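Local coordinates for protein PmoD (Methylocystis sp. ATCC 49242, PDB 6CPD) that binds copper(I) through a periplasmic cupredoxin-like domain and probably takes part in copper handling in methane- and ammonia-oxidizing bacteria, at residues B[11-16]-B[45-50]; B[21-26]-B[36-41]; B[55-60]-B[79-84]. All coordinates share one frame; numbering follows the deposited sequence.

Contact 1 of 3, residues B[11-16]-B[45-50]; sequences GYDMIH and IENPAF
Ile15 and Ile45 face each other as an antiparallel non-hydrogen-bonded pair, their CA atoms 4.4 Å apart. Their CG1 branches touch at 4.2 Å and, with Leu55 of strand 55-61 against both, form the apolar, tightly packed end of the contact. One residue on, the backbone N of Glu46 bonds to Met14 O at 3.1 Å, and there direct strand pairing gives way. Met14 O also accepts a hydrogen bond from a water that in turn accepts from Asn47 N, so a water spans the widening gap.

Side chains then take over. With its CG turned opposite the backbone N (chi1 -175°), Asn47 reaches toward Asp13, and ND2 donates to Asp13 OD1 at 2.7 Å. The donor stands well above the carboxylate plane, 64° out of it. The other end of the same amide is occupied too, because OD1 accepts from Ala49 N at 2.8 Å and closes an Asx turn; the two bonds together fix the rotation of the amide. Phe50 adds apolar cover: its CZ lies 3.5 Å from Asp13 CB, meeting it obliquely.

The Glu46 side is looser and open to solvent. Its extended chain runs across Met14, bringing OE1 to 3.5 Å from Met14 CB, and a second water joins that oxygen to Tyr12 O and Met14 N. Met14 bends at chi2 (-43°), which leads its thioether away from residues 45-50 to Met7 and Met9, the copper(I) ligands, and its side chain comes within about 4 Å of the metal. The arrangement is that of an antiparallel strand pair splaying into an Asx turn and a 3-10 segment, at the copper-bearing edge of a cupredoxin-like beta domain.

Contact 2 of 3, residues B[21-26]-B[36-41]; sequences QPDKSR and TGRTIM. With SO4 (sulfate ion), chain C.
Asp23 and Arg38 join in a side-on salt bridge: NH2 reaches OD1 at 2.5 Å and NE reaches OD2 at 3.2 Å. Both acceptors lie close to the guanidinium plane, yet each carboxylate oxygen is approached from above its own plane, the carboxylate and guanidinium planes being 60° apart. A bend at chi3 (63°) turns the guanidinium over the Pro22 ring, whose CG sits 3.4 Å from CZ beneath the centre of one face. A leucine in place of Arg38 would probably leave the Asp23 carboxylate without its charged mate and Pro22 without its flat cover.

Further out, a water links Asp23 OD2 to Arg38 N. Gln21 NE2 donates to Thr39 OG1 at 3.0 Å and also to Ala35 O, while that hydroxyl donates a hydrogen bond to Gly37 O. The turn carrying Asp23 is closed by Gln21 O, which accepts from both Lys24 N and Ser25 N, and Arg26 NH1 grips Pro22 O. Ser25 OG donates to a sulfate, probably from the crystallisation liquor, which the second subunit also binds. The 21-26 loop thus leaves strand 13-20 and folds over the start of strand 37-45, which pairs with strand 92-99 along its other edge.

Contact 3 of 3, residues B[55-60]-B[79-84]; sequences LELRII and TELHLP
Glu56 and His82 meet through a short bond, NE2 donating to OE2 at 2.6 Å. The carboxylate offers its anti lone pair, and OE2 lies 15° out of the imidazole plane. Arg58 comes over one face of the same ring, with NH2 3.6 Å from CE1 and near the rim; that nitrogen finds its main partner in Glu72, a salt bridge beyond the strands. Thr79 OG1 lies beside the Arg58 chain, but its hydrogen bond goes to Leu75 O of helix 72-77.

Between the backbones, Leu57 and Leu83 form a hydrogen-bonded pair: Leu83 N to Leu57 O at 2.8 Å, and Leu57 N to Leu83 O at 3.1 Å. Ile59 N likewise donates to Leu81 O. The regular pattern breaks at Ile59 O, which serves two donors, Glu80 N at 2.8 Å and, weakly, Leu81 N at 3.3 Å. Beyond the last direct bond at the other end, a water donates to both Leu55 O and Pro84 O. The Glu80 carboxylate is engaged on both oxygens, by Arg61 and by His97.

The opposite face of the pair is apolar. Leu81 CD2 rests against both Leu57 CD2 and Ile59 CD1, 4.0 Å from each, and Leu57, Ile59, Leu81 and Leu83 pack on strands of the second sheet. Glu80 and Leu81 facing the single residue Ile59 make this a classic beta bulge, set where edge strand 79-86 joins strand 55-61, with a mostly polar face and an apolar face turned to the second sheet, as expected in a cupredoxin-like beta sandwich.

Contacts 1 and 2 lie at opposite ends of the pairing of strands 13-20 and 37-45, each taking in a loop that follows one of them, with centres 26 Å apart; contact 3 belongs to the other sheet and lies nearest the centre of the domain. Its chemistry is backbone pairing with an aliphatic inner face and a mostly polar outer one, whereas the two outer contacts rely largely on side chains reaching between loop and strand, an amide-carboxylate bond with waters in contact 1 and a salt bridge in contact 2. The sheets meet through apolar tips: Leu55 CD1 is 3.9 Å from Ile45 CD1, and Met41 SD touches Ile59 CD1.

Contact 1 of 3, residues B[11-16]-B[45-50]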
loop_
_atom_site.group_PDB
_atom_site.type_symbol
_atom_site.label_atom_id
_atom_site.label_comp_id
_atom_site.label_asym_id
_atom_site.label_seq_id
_atom_site.Cartn_x
_atom_site.Cartn_y
_atom_site.Cartn_z
ATOM N N GLY B 11 -11.328 2.999 7.963
ATOM C CA GLY B 11 -11.471 4.435 8.114
ATOM C C GLY B 11 -10.090 5.068 8.040
ATOM O O GLY B 11 -9.375 4.886 7.062
ATOM N N TYR B 12 -9.691 5.794 9.079
ATOM C CA TYR B 12 -8.354 6.379 9.086
ATOM C C TYR B 12 -7.326 5.401 9.613
ATOM O O TYR B 12 -6.123 5.643 9.508
ATOM C CB TYR B 12 -8.314 7.640 9.948
ATOM C CG TYR B 12 -9.182 8.757 9.445
ATOM C CD1 TYR B 12 -9.087 9.203 8.127
ATOM C CD2 TYR B 12 -10.115 9.352 10.282
ATOM C CE1 TYR B 12 -9.894 10.242 7.670
ATOM C CE2 TYR B 12 -10.919 10.372 9.840
ATOM C CZ TYR B 12 -10.808 10.819 8.540
ATOM O OH TYR B 12 -11.622 11.840 8.126
ATOM N N ASP B 13 -7.789 4.331 10.247
ATOM C CA ASP B 13 -6.844 3.411 10.866
ATOM C C ASP B 13 -6.407 2.371 9.838
ATOM O O ASP B 13 -7.244 1.647 9.298
ATOM C CB ASP B 13 -7.485 2.753 12.083
ATOM C CG ASP B 13 -8.026 3.779 13.073
ATOM O OD1 ASP B 13 -7.236 4.566 13.637
ATOM O OD2 ASP B 13 -9.259 3.782 13.295
ATOM N N MET B 14 -5.098 2.211 9.661
ATOM C CA MET B 14 -4.579 1.340 8.605
ATOM C C MET B 14 -3.792 0.222 9.242
ATOM O O MET B 14 -3.330 0.335 10.387
ATOM C CB MET B 14 -3.669 2.095 7.611
ATOM C CG MET B 14 -4.205 3.432 7.103
ATOM S SD MET B 14 -5.961 3.339 6.675
ATOM C CE MET B 14 -6.182 4.898 5.801
ATOM N N ILE B 15 -3.696 -0.882 8.512
ATOM C CA ILE B 15 -2.765 -1.946 8.852
ATOM C C ILE B 15 -1.804 -2.069 7.676
ATOM O O ILE B 15 -2.220 -2.292 6.556
ATOM C CB ILE B 15 -3.482 -3.264 9.116
ATOM C CG1 ILE B 15 -4.470 -3.086 10.279
ATOM C CG2 ILE B 15 -2.469 -4.396 9.419
ATOM C CD1 ILE B 15 -5.312 -4.330 10.538
ATOM N N HIS B 16 -0.523 -1.847 7.923
ATOM C CA HIS B 16 0.444 -1.915 6.842
ATOM C C HIS B 16 0.785 -3.373 6.588
ATOM O O HIS B 16 0.911 -4.173 7.521
ATOM C CB HIS B 16 1.708 -1.122 7.187
ATOM C CG HIS B 16 2.725 -1.104 6.094
ATOM N ND1 HIS B 16 3.863 -1.884 6.123
ATOM C CD2 HIS B 16 2.774 -0.409 4.931
ATOM C CE1 HIS B 16 4.572 -1.664 5.030
ATOM N NE2 HIS B 16 3.936 -0.770 4.293
ATOM N N ILE B 45 0.010 -3.105 12.622
ATOM C CA ILE B 45 -1.166 -2.324 12.959
ATOM C C ILE B 45 -0.789 -0.904 13.375
ATOM O O ILE B 45 -0.065 -0.727 14.355
ATOM C CB ILE B 45 -1.944 -3.007 14.091
ATOM C CG1 ILE B 45 -2.354 -4.426 13.656
ATOM C CG2 ILE B 45 -3.131 -2.172 14.473
ATOM C CD1 ILE B 45 -2.825 -5.304 14.811
ATOM N N GLU B 46 -1.246 0.110 12.632
ATOM C CA GLU B 46 -0.802 1.478 12.897
ATOM C C GLU B 46 -1.364 2.079 14.189
ATOM O O GLU B 46 -0.666 2.819 14.869
ATOM C CB GLU B 46 -1.158 2.411 11.726
ATOM C CG GLU B 46 -0.296 2.201 10.480
ATOM C CD GLU B 46 -0.533 3.258 9.398
ATOM O OE1 GLU B 46 -1.518 4.028 9.494
ATOM O OE2 GLU B 46 0.289 3.332 8.463
ATOM N N ASN B 47 -2.638 1.830 14.479
ATOM C CA ASN B 47 -3.292 2.393 15.663
ATOM C C ASN B 47 -3.074 1.492 16.890
ATOM O O ASN B 47 -3.533 0.354 16.914
ATOM C CB ASN B 47 -4.789 2.572 15.388
ATOM C CG ASN B 47 -5.533 3.274 16.522
ATOM O OD1 ASN B 47 -5.120 3.247 17.685
ATOM N ND2 ASN B 47 -6.671 3.863 16.187
ATOM N N PRO B 48 -2.369 1.994 17.908
ATOM C CA PRO B 48 -2.109 1.235 19.143
ATOM C C PRO B 48 -3.372 0.694 19.835
ATOM O O PRO B 48 -3.300 -0.352 20.472
ATOM C CB PRO B 48 -1.410 2.255 20.040
ATOM C CG PRO B 48 -0.802 3.235 19.095
ATOM C CD PRO B 48 -1.763 3.334 17.950
ATOM N N ALA B 49 -4.491 1.414 19.747
ATOM C CA ALA B 49 -5.738 0.969 20.372
ATOM C C ALA B 49 -6.233 -0.360 19.795
ATOM O O ALA B 49 -6.934 -1.104 20.474
ATOM C CB ALA B 49 -6.814 2.033 20.229
ATOM N N PHE B 50 -5.854 -0.659 18.555
ATOM C CA PHE B 50 -6.264 -1.896 17.893
ATOM C C PHE B 50 -5.564 -3.110 18.490
ATOM O O PHE B 50 -5.936 -4.247 18.199
ATOM C CB PHE B 50 -5.979 -1.848 16.385
ATOM C CG PHE B 50 -7.000 -1.083 15.585
ATOM C CD1 PHE B 50 -7.772 -0.097 16.172
ATOM C CD2 PHE B 50 -7.196 -1.371 14.246
ATOM C CE1 PHE B 50 -8.713 0.602 15.440
ATOM C CE2 PHE B 50 -8.134 -0.678 13.505
ATOM C CZ PHE B 50 -8.904 0.302 14.106
HETATM O O HOH W 1 -3.514 4.509 10.836
HETATM O O HOH W 2 -4.755 0.555 12.707
#

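Contact 2 of 3, residues B[21-26]-B[36-41]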
loop_
_atom_site.group_PDB
_atom_site.type_symbol
_atom_site.label_atom_id
_atom_site.label_comp_id
_atom_site.label_asym_id
_atom_site.label_seq_id
_atom_site.Cartn_x
_atom_site.Cartn_y
_atom_site.Cartn_z
ATOM N N GLN B 21 8.701 -13.414 -0.680
ATOM C CA GLN B 21 8.778 -14.788 -1.168
ATOM C C GLN B 21 10.236 -15.217 -1.190
ATOM O O GLN B 21 10.926 -15.114 -2.215
ATOM C CB GLN B 21 8.164 -14.882 -2.553
ATOM C CG GLN B 21 6.705 -14.390 -2.613
ATOM C CD GLN B 21 6.011 -14.813 -3.898
ATOM O OE1 GLN B 21 6.303 -14.286 -4.972
ATOM N NE2 GLN B 21 5.116 -15.794 -3.799
ATOM N N PRO B 22 10.718 -15.674 -0.033
ATOM C CA PRO B 22 12.135 -15.940 0.242
ATOM C C PRO B 22 12.755 -17.012 -0.666
ATOM O O PRO B 22 13.986 -17.033 -0.819
ATOM C CB PRO B 22 12.127 -16.387 1.710
ATOM C CG PRO B 22 10.727 -16.884 1.965
ATOM C CD PRO B 22 9.847 -16.012 1.108
ATOM N N ASP B 23 11.944 -17.924 -1.200
ATOM C CA ASP B 23 12.475 -18.957 -2.104
ATOM C C ASP B 23 12.772 -18.421 -3.509
ATOM O O ASP B 23 13.529 -19.031 -4.263
ATOM C CB ASP B 23 11.516 -20.148 -2.173
ATOM C CG ASP B 23 11.597 -21.026 -0.935
ATOM O OD1 ASP B 23 12.610 -20.922 -0.215
ATOM O OD2 ASP B 23 10.655 -21.813 -0.675
ATOM N N LYS B 24 12.177 -17.283 -3.854
ATOM C CA LYS B 24 12.298 -16.713 -5.198
ATOM C C LYS B 24 13.177 -15.474 -5.277
ATOM O O LYS B 24 13.882 -15.273 -6.269
ATOM C CB LYS B 24 10.922 -16.389 -5.781
ATOM C CG LYS B 24 10.191 -17.616 -6.279
ATOM C CD LYS B 24 10.942 -18.124 -7.498
ATOM C CE LYS B 24 10.266 -19.287 -8.184
ATOM N NZ LYS B 24 11.146 -19.817 -9.276
ATOM N N SER B 25 13.138 -14.652 -4.236
ATOM C CA SER B 25 13.700 -13.324 -4.325
ATOM C C SER B 25 13.902 -12.671 -2.957
ATOM O O SER B 25 13.326 -13.099 -1.969
ATOM C CB SER B 25 12.770 -12.472 -5.195
ATOM O OG SER B 25 12.940 -11.099 -4.960
ATOM N N ARG B 26 14.720 -11.625 -2.910
ATOM C CA ARG B 26 14.860 -10.813 -1.707
ATOM C C ARG B 26 14.006 -9.546 -1.792
ATOM O O ARG B 26 14.114 -8.664 -0.937
ATOM C CB ARG B 26 16.330 -10.443 -1.464
ATOM C CG ARG B 26 17.264 -11.622 -1.126
ATOM C CD ARG B 26 16.802 -12.374 0.142
ATOM N NE ARG B 26 17.522 -13.632 0.373
ATOM C CZ ARG B 26 16.947 -14.829 0.274
ATOM N NH1 ARG B 26 15.651 -14.907 -0.038
ATOM N NH2 ARG B 26 17.649 -15.938 0.474
ATOM N N THR B 36 4.388 -18.474 -7.365
ATOM C CA THR B 36 3.724 -19.444 -6.519
ATOM C C THR B 36 4.756 -19.874 -5.484
ATOM O O THR B 36 5.951 -19.633 -5.663
ATOM C CB THR B 36 3.180 -20.645 -7.324
ATOM O OG1 THR B 36 4.195 -21.116 -8.205
ATOM C CG2 THR B 36 1.979 -20.214 -8.167
ATOM N N GLY B 37 4.311 -20.443 -4.374
ATOM C CA GLY B 37 5.262 -20.974 -3.420
ATOM C C GLY B 37 5.183 -20.282 -2.074
ATOM O O GLY B 37 4.195 -19.591 -1.762
ATOM N N ARG B 38 6.263 -20.433 -1.308
ATOM C CA ARG B 38 6.342 -19.945 0.067
ATOM C C ARG B 38 6.168 -18.442 0.130
ATOM O O ARG B 38 6.941 -17.681 -0.447
ATOM C CB ARG B 38 7.679 -20.325 0.707
ATOM C CG ARG B 38 7.890 -19.803 2.128
ATOM C CD ARG B 38 8.885 -20.676 2.887
ATOM N NE ARG B 38 10.211 -20.660 2.266
ATOM C CZ ARG B 38 11.297 -20.108 2.817
ATOM N NH1 ARG B 38 11.227 -19.544 4.013
ATOM N NH2 ARG B 38 12.461 -20.129 2.175
ATOM N N THR B 39 5.153 -18.013 0.858
ATOM C CA THR B 39 4.851 -16.594 0.906
ATOM C C THR B 39 4.632 -16.178 2.342
ATOM O O THR B 39 3.877 -16.819 3.070
ATOM C CB THR B 39 3.616 -16.287 0.048
ATOM O OG1 THR B 39 3.839 -16.797 -1.269
ATOM C CG2 THR B 39 3.360 -14.792 -0.024
ATOM N N ILE B 40 5.296 -15.095 2.752
ATOM C CA ILE B 40 5.125 -14.592 4.090
ATOM C C ILE B 40 4.475 -13.228 4.011
ATOM O O ILE B 40 4.967 -12.350 3.309
ATOM C CB ILE B 40 6.467 -14.500 4.832
ATOM C CG1 ILE B 40 7.066 -15.900 4.980
ATOM C CG2 ILE B 40 6.289 -13.794 6.188
ATOM C CD1 ILE B 40 8.506 -15.893 5.461
ATOM N N MET B 41 3.374 -13.062 4.735
ATOM C CA MET B 41 2.716 -11.760 4.835
ATOM C C MET B 41 2.830 -11.196 6.238
ATOM O O MET B 41 2.368 -11.820 7.198
ATOM C CB MET B 41 1.249 -11.878 4.434
ATOM C CG MET B 41 1.064 -12.524 3.060
ATOM S SD MET B 41 -0.654 -12.474 2.517
ATOM C CE MET B 41 -1.130 -10.902 3.222
HETATM S S SO4 C . 11.763 -9.726 -8.465
HETATM O O1 SO4 C . 12.665 -10.690 -7.857
HETATM O O2 SO4 C . 12.103 -9.600 -9.881
HETATM O O3 SO4 C . 11.964 -8.429 -7.827
HETATM O O4 SO4 C . 10.388 -10.204 -8.322
HETATM O O HOH W 3 8.589 -22.000 -2.345
#

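Contact 3 of 3, residues B[55-60]-B[79-84]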
loop_
_atom_site.group_PDB
_atom_site.type_symbol
_atom_site.label_atom_id
_atom_site.label_comp_id
_atom_site.label_asym_id
_atom_site.label_seq_id
_atom_site.Cartn_x
_atom_site.Cartn_y
_atom_site.Cartn_z
ATOM N N LEU B 55 -8.739 -9.631 16.222
ATOM C CA LEU B 55 -8.526 -9.494 14.795
ATOM C C LEU B 55 -8.464 -10.882 14.150
ATOM O O LEU B 55 -7.668 -11.741 14.534
ATOM C CB LEU B 55 -7.252 -8.688 14.546
ATOM C CG LEU B 55 -6.790 -8.313 13.140
ATOM C CD1 LEU B 55 -5.845 -7.124 13.247
ATOM C CD2 LEU B 55 -6.085 -9.474 12.455
ATOM N N GLU B 56 -9.326 -11.097 13.170
ATOM C CA GLU B 56 -9.386 -12.368 12.467
ATOM C C GLU B 56 -8.915 -12.174 11.028
ATOM O O GLU B 56 -9.182 -11.135 10.417
ATOM C CB GLU B 56 -10.810 -12.918 12.495
ATOM C CG GLU B 56 -11.048 -14.093 11.562
ATOM C CD GLU B 56 -12.520 -14.461 11.427
ATOM O OE1 GLU B 56 -13.387 -13.643 11.805
ATOM O OE2 GLU B 56 -12.813 -15.571 10.927
ATOM N N LEU B 57 -8.205 -13.156 10.487
ATOM C CA LEU B 57 -7.797 -13.080 9.084
ATOM C C LEU B 57 -8.244 -14.333 8.346
ATOM O O LEU B 57 -7.987 -15.446 8.794
ATOM C CB LEU B 57 -6.274 -12.911 8.951
ATOM C CG LEU B 57 -5.714 -13.047 7.521
ATOM C CD1 LEU B 57 -6.091 -11.869 6.604
ATOM C CD2 LEU B 57 -4.196 -13.265 7.533
ATOM N N ARG B 58 -8.916 -14.140 7.222
ATOM C CA ARG B 58 -9.232 -15.236 6.324
ATOM C C ARG B 58 -8.844 -14.863 4.915
ATOM O O ARG B 58 -9.296 -13.849 4.387
ATOM C CB ARG B 58 -10.711 -15.603 6.411
ATOM C CG ARG B 58 -11.094 -16.722 5.441
ATOM C CD ARG B 58 -12.573 -16.985 5.441
ATOM N NE ARG B 58 -12.923 -17.887 6.534
ATOM C CZ ARG B 58 -14.028 -17.804 7.256
ATOM N NH1 ARG B 58 -14.894 -16.836 7.022
ATOM N NH2 ARG B 58 -14.255 -18.678 8.221
ATOM N N ILE B 59 -7.998 -15.675 4.296
ATOM C CA ILE B 59 -7.661 -15.427 2.900
ATOM C C ILE B 59 -8.466 -16.396 2.045
ATOM O O ILE B 59 -8.426 -17.604 2.262
ATOM C CB ILE B 59 -6.151 -15.590 2.646
ATOM C CG1 ILE B 59 -5.370 -14.559 3.461
ATOM C CG2 ILE B 59 -5.831 -15.440 1.138
ATOM C CD1 ILE B 59 -3.857 -14.693 3.313
ATOM N N ILE B 60 -9.230 -15.858 1.104
ATOM C CA ILE B 60 -10.050 -16.695 0.227
ATOM C C ILE B 60 -9.667 -16.530 -1.232
ATOM O O ILE B 60 -9.127 -15.494 -1.649
ATOM C CB ILE B 60 -11.558 -16.365 0.342
ATOM C CG1 ILE B 60 -11.810 -14.907 -0.070
ATOM C CG2 ILE B 60 -12.069 -16.612 1.767
ATOM C CD1 ILE B 60 -13.278 -14.560 -0.213
ATOM N N THR B 79 -11.694 -21.003 1.244
ATOM C CA THR B 79 -10.595 -20.559 2.120
ATOM C C THR B 79 -9.226 -21.162 1.816
ATOM O O THR B 79 -9.081 -22.381 1.722
ATOM C CB THR B 79 -10.945 -20.840 3.587
ATOM O OG1 THR B 79 -11.991 -19.945 3.980
ATOM C CG2 THR B 79 -9.724 -20.628 4.502
ATOM N N GLU B 80 -8.228 -20.289 1.669
ATOM C CA GLU B 80 -6.821 -20.688 1.526
ATOM C C GLU B 80 -6.154 -20.792 2.875
ATOM O O GLU B 80 -5.355 -21.689 3.123
ATOM C CB GLU B 80 -6.029 -19.688 0.683
ATOM C CG GLU B 80 -6.249 -19.794 -0.787
ATOM C CD GLU B 80 -5.556 -21.000 -1.408
ATOM O OE1 GLU B 80 -4.582 -21.516 -0.814
ATOM O OE2 GLU B 80 -5.988 -21.413 -2.506
ATOM N N LEU B 81 -6.450 -19.822 3.732
ATOM C CA LEU B 81 -5.881 -19.808 5.068
ATOM C C LEU B 81 -6.823 -19.093 6.016
ATOM O O LEU B 81 -7.489 -18.143 5.623
ATOM C CB LEU B 81 -4.510 -19.119 5.025
ATOM C CG LEU B 81 -3.819 -18.562 6.268
ATOM C CD1 LEU B 81 -2.322 -18.618 6.060
ATOM C CD2 LEU B 81 -4.244 -17.118 6.531
ATOM N N HIS B 82 -6.854 -19.527 7.268
ATOM C CA HIS B 82 -7.728 -18.911 8.260
ATOM C C HIS B 82 -7.057 -18.826 9.620
ATOM O O HIS B 82 -6.661 -19.839 10.177
ATOM C CB HIS B 82 -9.044 -19.681 8.385
ATOM C CG HIS B 82 -10.037 -19.020 9.286
ATOM N ND1 HIS B 82 -10.923 -19.726 10.067
ATOM C CD2 HIS B 82 -10.282 -17.709 9.532
ATOM C CE1 HIS B 82 -11.667 -18.883 10.763
ATOM N NE2 HIS B 82 -11.299 -17.652 10.451
ATOM N N LEU B 83 -6.910 -17.608 10.136
ATOM C CA LEU B 83 -6.454 -17.408 11.506
ATOM C C LEU B 83 -7.594 -16.905 12.376
ATOM O O LEU B 83 -8.093 -15.803 12.156
ATOM C CB LEU B 83 -5.304 -16.407 11.581
ATOM C CG LEU B 83 -4.014 -16.542 10.793
ATOM C CD1 LEU B 83 -3.093 -15.438 11.300
ATOM C CD2 LEU B 83 -3.382 -17.914 10.973
ATOM N N PRO B 84 -8.001 -17.696 13.379
ATOM C CA PRO B 84 -9.070 -17.262 14.284
ATOM C C PRO B 84 -8.759 -15.939 14.978
ATOM O O PRO B 84 -7.592 -15.592 15.173
ATOM C CB PRO B 84 -9.146 -18.401 15.321
ATOM C CG PRO B 84 -8.601 -19.584 14.622
ATOM C CD PRO B 84 -7.549 -19.069 13.663
HETATM O O HOH W 4 -5.931 -13.544 13.867
#